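Mirolysin (Tannerella forsythia, PDB 6R7V) probably cleaves proteins as a zinc-dependent metallopeptidase of the pappalysin family, and is made as a zymogen kept latent by a cysteine switch. Local coordinates at residues T206-I218 / R285-R297. The protein carries 1 engineered substitution. Sequence-based numbering, arbitrary orientation. Where two conformers were deposited one is given.
Sequences THAVGHWLDLRHI and RMRSLFDTQTGIR. Engineered in segment 206-218: A208 (natural residue Glu). With ZN (zinc ion), chain D.
R297 lays its guanidinium flat on one face of the W212 indole, CZ 3.6 Å from the centroid of the five-membered ring and the planes 19° apart, a cation-pi stack. Side-on, NE and NH2 both grip the backbone O of W212; NH2 bonds to a lone pair in the carbonyl plane at 2.9 Å, whereas NE comes in tilted. The R297 side chain runs extended from CG to NE, with CD over the six-membered ring. W212 NE1 has its polar partner in D180, which also forms a salt bridge with R297 NH1. Next along, L213 points CD2 at the edge of the F290 ring, 3.6 Å from CE2, while its CB packs on M286 CG at 3.5 Å, the two side chains crossing at about a right angle. M286 SD also touches L215 CD1. R285, bent at chi2 and chi3 (62° and 75°), reaches D214: its NH1 forms a salt bridge with D214 OD2 at 2.9 Å, from above the carboxylate plane, and its NH2 a second one with E30. With positive phi, D214 is the C-prime residue of the Schellman motif ending helix 203-212, after which H211 ND1 donates to L215 O. H207, H211 and H217 bind zinc as the histidines of a metzincin HEXXHXXGXXH-like motif, with D214 at the usual glycine and the glutamate engineered to A208; C6 is the fourth ligand, the cysteine switch that keeps the zymogen latent.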
loop_
_atom_site.group_PDB
_atom_site.type_symbol
_atom_site.label_atom_id
_atom_site.label_comp_id
_atom_site.label_asym_id
_atom_site.label_seq_id
_atom_site.Cartn_x
_atom_site.Cartn_y
_atom_site.Cartn_z
ATOM N N THR A 206 1.164 5.261 0.780
ATOM C CA THR A 206 2.437 4.517 0.717
ATOM C C THR A 206 2.299 3.195 1.457
ATOM O O THR A 206 2.693 2.135 0.935
ATOM C CB THR A 206 3.567 5.350 1.358
ATOM O OG1 THR A 206 3.710 6.513 0.528
ATOM C CG2 THR A 206 4.912 4.614 1.361
ATOM N N HIS A 207 1.681 3.250 2.657
ATOM C CA HIS A 207 1.462 2.065 3.481
ATOM C C HIS A 207 0.544 1.053 2.744
ATOM O O HIS A 207 0.856 -0.147 2.704
ATOM C CB HIS A 207 0.835 2.557 4.790
ATOM C CG HIS A 207 0.402 1.495 5.743
ATOM N ND1 HIS A 207 1.113 1.235 6.900
ATOM C CD2 HIS A 207 -0.700 0.707 5.713
ATOM C CE1 HIS A 207 0.429 0.296 7.530
ATOM N NE2 HIS A 207 -0.659 -0.066 6.833
ATOM N N ALA A 208 -0.583 1.534 2.177
ATOM C CA ALA A 208 -1.535 0.641 1.491
ATOM C C ALA A 208 -0.902 0.020 0.275
ATOM O O ALA A 208 -1.125 -1.166 0.007
ATOM C CB ALA A 208 -2.775 1.413 1.078
ATOM N N VAL A 209 -0.151 0.812 -0.508
ATOM C CA VAL A 209 0.515 0.270 -1.707
ATOM C C VAL A 209 1.556 -0.789 -1.258
ATOM O O VAL A 209 1.714 -1.806 -1.945
ATOM C CB VAL A 209 1.111 1.406 -2.598
ATOM C CG1 VAL A 209 1.984 0.858 -3.725
ATOM C CG2 VAL A 209 -0.004 2.278 -3.165
ATOM N N GLY A 210 2.197 -0.586 -0.092
ATOM C CA GLY A 210 3.082 -1.611 0.450
ATOM C C GLY A 210 2.328 -2.923 0.608
ATOM O O GLY A 210 2.833 -3.962 0.206
ATOM N N HIS A 211 1.087 -2.911 1.182
ATOM C CA HIS A 211 0.293 -4.172 1.252
ATOM C C HIS A 211 -0.054 -4.737 -0.134
ATOM O O HIS A 211 -0.005 -5.954 -0.327
ATOM C CB HIS A 211 -1.021 -3.948 1.988
ATOM C CG HIS A 211 -0.919 -3.596 3.451
ATOM N ND1 HIS A 211 -0.254 -4.404 4.360
ATOM C CD2 HIS A 211 -1.530 -2.602 4.128
ATOM C CE1 HIS A 211 -0.478 -3.870 5.559
ATOM N NE2 HIS A 211 -1.253 -2.810 5.470
ATOM N N TRP A 212 -0.420 -3.865 -1.082
ATOM C CA TRP A 212 -0.719 -4.335 -2.444
ATOM C C TRP A 212 0.525 -5.002 -3.089
ATOM O O TRP A 212 0.382 -5.847 -3.994
ATOM C CB TRP A 212 -1.206 -3.111 -3.228
ATOM C CG TRP A 212 -1.583 -3.377 -4.646
ATOM C CD1 TRP A 212 -2.731 -3.966 -5.103
ATOM C CD2 TRP A 212 -0.830 -3.006 -5.792
ATOM N NE1 TRP A 212 -2.713 -4.016 -6.473
ATOM C CE2 TRP A 212 -1.534 -3.473 -6.926
ATOM C CE3 TRP A 212 0.399 -2.364 -5.970
ATOM C CZ2 TRP A 212 -1.066 -3.261 -8.234
ATOM C CZ3 TRP A 212 0.866 -2.166 -7.257
ATOM C CH2 TRP A 212 0.156 -2.645 -8.372
ATOM N N LEU A 213 1.742 -4.636 -2.591
ATOM C CA LEU A 213 3.010 -5.198 -2.994
ATOM C C LEU A 213 3.540 -6.226 -1.967
ATOM O O LEU A 213 4.746 -6.506 -1.885
ATOM C CB LEU A 213 4.032 -4.099 -3.288
ATOM C CG LEU A 213 3.681 -3.219 -4.499
ATOM C CD1 LEU A 213 4.655 -2.082 -4.631
ATOM C CD2 LEU A 213 3.595 -4.062 -5.814
ATOM N N ASP A 214 2.613 -6.848 -1.244
ATOM C CA ASP A 214 2.832 -8.043 -0.417
ATOM C C ASP A 214 3.407 -7.783 0.975
ATOM O O ASP A 214 3.712 -8.758 1.695
ATOM C CB ASP A 214 3.731 -9.084 -1.155
ATOM C CG ASP A 214 3.265 -10.502 -1.000
ATOM O OD1 ASP A 214 2.096 -10.694 -0.687
ATOM O OD2 ASP A 214 4.100 -11.425 -1.174
ATOM N N LEU A 215 3.540 -6.532 1.393
ATOM C CA LEU A 215 4.077 -6.293 2.734
ATOM C C LEU A 215 3.011 -6.391 3.794
ATOM O O LEU A 215 1.843 -6.013 3.559
ATOM C CB LEU A 215 4.729 -4.906 2.832
ATOM C CG LEU A 215 5.866 -4.627 1.860
ATOM C CD1 LEU A 215 6.488 -3.282 2.164
ATOM C CD2 LEU A 215 6.929 -5.738 1.881
ATOM N N ARG A 216 3.445 -6.794 4.986
ATOM C CA ARG A 216 2.583 -6.897 6.163
ATOM C C ARG A 216 2.960 -5.859 7.188
ATOM O O ARG A 216 4.104 -5.373 7.241
ATOM C CB ARG A 216 2.763 -8.270 6.805
ATOM C CG ARG A 216 2.324 -9.397 5.912
ATOM C CD ARG A 216 2.287 -10.659 6.710
ATOM N NE ARG A 216 2.121 -11.823 5.854
ATOM C CZ ARG A 216 1.929 -13.049 6.320
ATOM N NH1 ARG A 216 1.815 -13.259 7.627
ATOM N NH2 ARG A 216 1.834 -14.072 5.487
ATOM N N HIS A 217 2.044 -5.627 8.124
ATOM C CA HIS A 217 2.358 -4.783 9.274
ATOM C C HIS A 217 3.603 -5.272 9.970
ATOM O O HIS A 217 3.760 -6.478 10.205
ATOM C CB HIS A 217 1.196 -4.782 10.236
ATOM C CG HIS A 217 0.030 -4.045 9.685
ATOM N ND1 HIS A 217 -1.250 -4.401 10.010
ATOM C CD2 HIS A 217 -0.009 -3.005 8.822
ATOM C CE1 HIS A 217 -2.040 -3.558 9.364
ATOM N NE2 HIS A 217 -1.346 -2.722 8.602
ATOM N N ILE A 218 4.483 -4.324 10.309
ATOM C CA ILE A 218 5.819 -4.661 10.798
ATOM C C ILE A 218 5.788 -5.449 12.135
ATOM O O ILE A 218 6.686 -6.244 12.411
ATOM C CB ILE A 218 6.654 -3.374 10.917
ATOM C CG1 ILE A 218 8.121 -3.678 11.210
ATOM C CG2 ILE A 218 6.058 -2.393 11.958
ATOM C CD1 ILE A 218 9.043 -2.486 10.937
ATOM N N ARG A 285 10.919 -8.064 -1.377
ATOM C CA ARG A 285 9.638 -8.732 -1.419
ATOM C C ARG A 285 8.720 -8.054 -2.442
ATOM O O ARG A 285 8.043 -8.742 -3.212
ATOM C CB ARG A 285 9.012 -8.736 -0.023
ATOM C CG ARG A 285 7.585 -9.225 0.019
ATOM C CD ARG A 285 7.420 -10.652 -0.444
ATOM N NE ARG A 285 7.881 -11.583 0.560
ATOM C CZ ARG A 285 7.086 -12.370 1.272
ATOM N NH1 ARG A 285 5.786 -12.417 1.021
ATOM N NH2 ARG A 285 7.592 -13.160 2.194
ATOM N N MET A 286 8.672 -6.722 -2.441
ATOM C CA MET A 286 7.788 -5.998 -3.373
ATOM C C MET A 286 8.208 -6.217 -4.824
ATOM O O MET A 286 7.368 -6.509 -5.684
ATOM C CB MET A 286 7.815 -4.496 -3.027
ATOM C CG MET A 286 7.180 -4.226 -1.660
ATOM S SD MET A 286 6.840 -2.452 -1.407
ATOM C CE MET A 286 8.544 -1.849 -1.124
ATOM N N ARG A 287 9.514 -6.156 -5.102
ATOM C CA ARG A 287 9.953 -6.301 -6.480
ATOM C C ARG A 287 9.776 -7.716 -7.025
ATOM O O ARG A 287 9.624 -7.908 -8.241
ATOM C CB ARG A 287 11.422 -5.917 -6.614
ATOM C CG ARG A 287 11.651 -4.417 -6.344
ATOM C CD ARG A 287 13.133 -4.082 -6.498
ATOM N NE ARG A 287 13.646 -4.361 -7.843
ATOM C CZ ARG A 287 13.443 -3.586 -8.907
ATOM N NH1 ARG A 287 12.764 -2.441 -8.792
ATOM N NH2 ARG A 287 13.925 -3.941 -10.097
ATOM N N SER A 288 9.779 -8.696 -6.107
ATOM C CA SER A 288 9.648 -10.106 -6.493
ATOM C C SER A 288 8.324 -10.395 -7.214
ATOM O O SER A 288 8.270 -11.339 -8.017
ATOM C CB SER A 288 9.801 -11.017 -5.276
ATOM O OG SER A 288 8.663 -11.000 -4.432
ATOM N N LEU A 289 7.298 -9.573 -6.990
ATOM C CA LEU A 289 5.986 -9.765 -7.649
ATOM C C LEU A 289 6.056 -9.488 -9.133
ATOM O O LEU A 289 5.124 -9.841 -9.856
ATOM C CB LEU A 289 4.936 -8.848 -7.019
ATOM C CG LEU A 289 4.681 -9.028 -5.530
ATOM C CD1 LEU A 289 3.767 -7.954 -5.027
ATOM C CD2 LEU A 289 4.044 -10.380 -5.218
ATOM N N PHE A 290 7.172 -8.905 -9.606
ATOM C CA PHE A 290 7.291 -8.562 -11.015
ATOM C C PHE A 290 8.289 -9.481 -11.713
ATOM O O PHE A 290 8.703 -9.182 -12.827
ATOM C CB PHE A 290 7.660 -7.092 -11.152
ATOM C CG PHE A 290 6.609 -6.207 -10.536
ATOM C CD1 PHE A 290 5.555 -5.707 -11.305
ATOM C CD2 PHE A 290 6.681 -5.846 -9.193
ATOM C CE1 PHE A 290 4.593 -4.881 -10.732
ATOM C CE2 PHE A 290 5.711 -5.023 -8.621
ATOM C CZ PHE A 290 4.667 -4.562 -9.389
ATOM N N ASP A 291 8.641 -10.621 -11.081
ATOM C CA ASP A 291 9.493 -11.651 -11.685
ATOM C C ASP A 291 8.976 -11.868 -13.113
ATOM O O ASP A 291 7.788 -12.104 -13.278
ATOM C CB ASP A 291 9.382 -12.924 -10.825
ATOM C CG ASP A 291 10.104 -14.133 -11.345
ATOM O OD1 ASP A 291 9.744 -14.615 -12.439
ATOM O OD2 ASP A 291 10.991 -14.628 -10.643
ATOM N N THR A 292 9.836 -11.699 -14.135
ATOM C CA THR A 292 9.400 -11.709 -15.549
ATOM C C THR A 292 8.807 -13.045 -16.040
ATOM O O THR A 292 8.106 -13.047 -17.059
ATOM C CB THR A 292 10.549 -11.291 -16.481
ATOM O OG1 THR A 292 11.595 -12.240 -16.358
ATOM C CG2 THR A 292 11.077 -9.886 -16.191
ATOM N N GLN A 293 9.046 -14.148 -15.321
ATOM C CA GLN A 293 8.571 -15.467 -15.752
ATOM C C GLN A 293 7.357 -15.944 -14.955
ATOM O O GLN A 293 6.459 -16.553 -15.540
ATOM C CB GLN A 293 9.695 -16.522 -15.649
ATOM C CG GLN A 293 11.008 -16.169 -16.365
ATOM C CD GLN A 293 10.870 -15.768 -17.818
ATOM O OE1 GLN A 293 10.344 -16.508 -18.652
ATOM N NE2 GLN A 293 11.369 -14.587 -18.151
ATOM N N THR A 294 7.336 -15.694 -13.631
ATOM C CA THR A 294 6.276 -16.204 -12.760
ATOM C C THR A 294 5.697 -15.159 -11.782
ATOM O O THR A 294 4.883 -15.523 -10.926
ATOM C CB THR A 294 6.822 -17.414 -11.973
ATOM O OG1 THR A 294 5.754 -18.041 -11.263
ATOM C CG2 THR A 294 7.935 -17.041 -11.006
ATOM N N GLY A 295 6.111 -13.897 -11.895
ATOM C CA GLY A 295 5.615 -12.850 -10.997
ATOM C C GLY A 295 4.138 -12.614 -11.205
ATOM O O GLY A 295 3.707 -12.460 -12.343
ATOM N N ILE A 296 3.351 -12.566 -10.121
ATOM C CA ILE A 296 1.896 -12.400 -10.250
ATOM C C ILE A 296 1.540 -11.052 -10.934
ATOM O O ILE A 296 0.520 -10.993 -11.627
ATOM C CB ILE A 296 1.181 -12.584 -8.875
ATOM C CG1 ILE A 296 -0.339 -12.807 -9.022
ATOM C CG2 ILE A 296 1.491 -11.454 -7.889
ATOM C CD1 ILE A 296 -0.789 -14.235 -9.360
ATOM N N ARG A 297 2.392 -9.993 -10.780
ATOM C CA ARG A 297 2.117 -8.695 -11.389
ATOM C C ARG A 297 3.020 -8.443 -12.621
ATOM O O ARG A 297 3.103 -7.310 -13.071
ATOM C CB ARG A 297 2.258 -7.567 -10.342
ATOM C CG ARG A 297 1.432 -7.811 -9.071
ATOM C CD ARG A 297 1.182 -6.479 -8.323
ATOM N NE ARG A 297 0.401 -6.620 -7.084
ATOM C CZ ARG A 297 -0.921 -6.783 -7.059
ATOM N NH1 ARG A 297 -1.605 -6.918 -8.193
ATOM N NH2 ARG A 297 -1.564 -6.853 -5.902
HETATM ZN ZN ZN D . -1.926 -1.633 6.995
#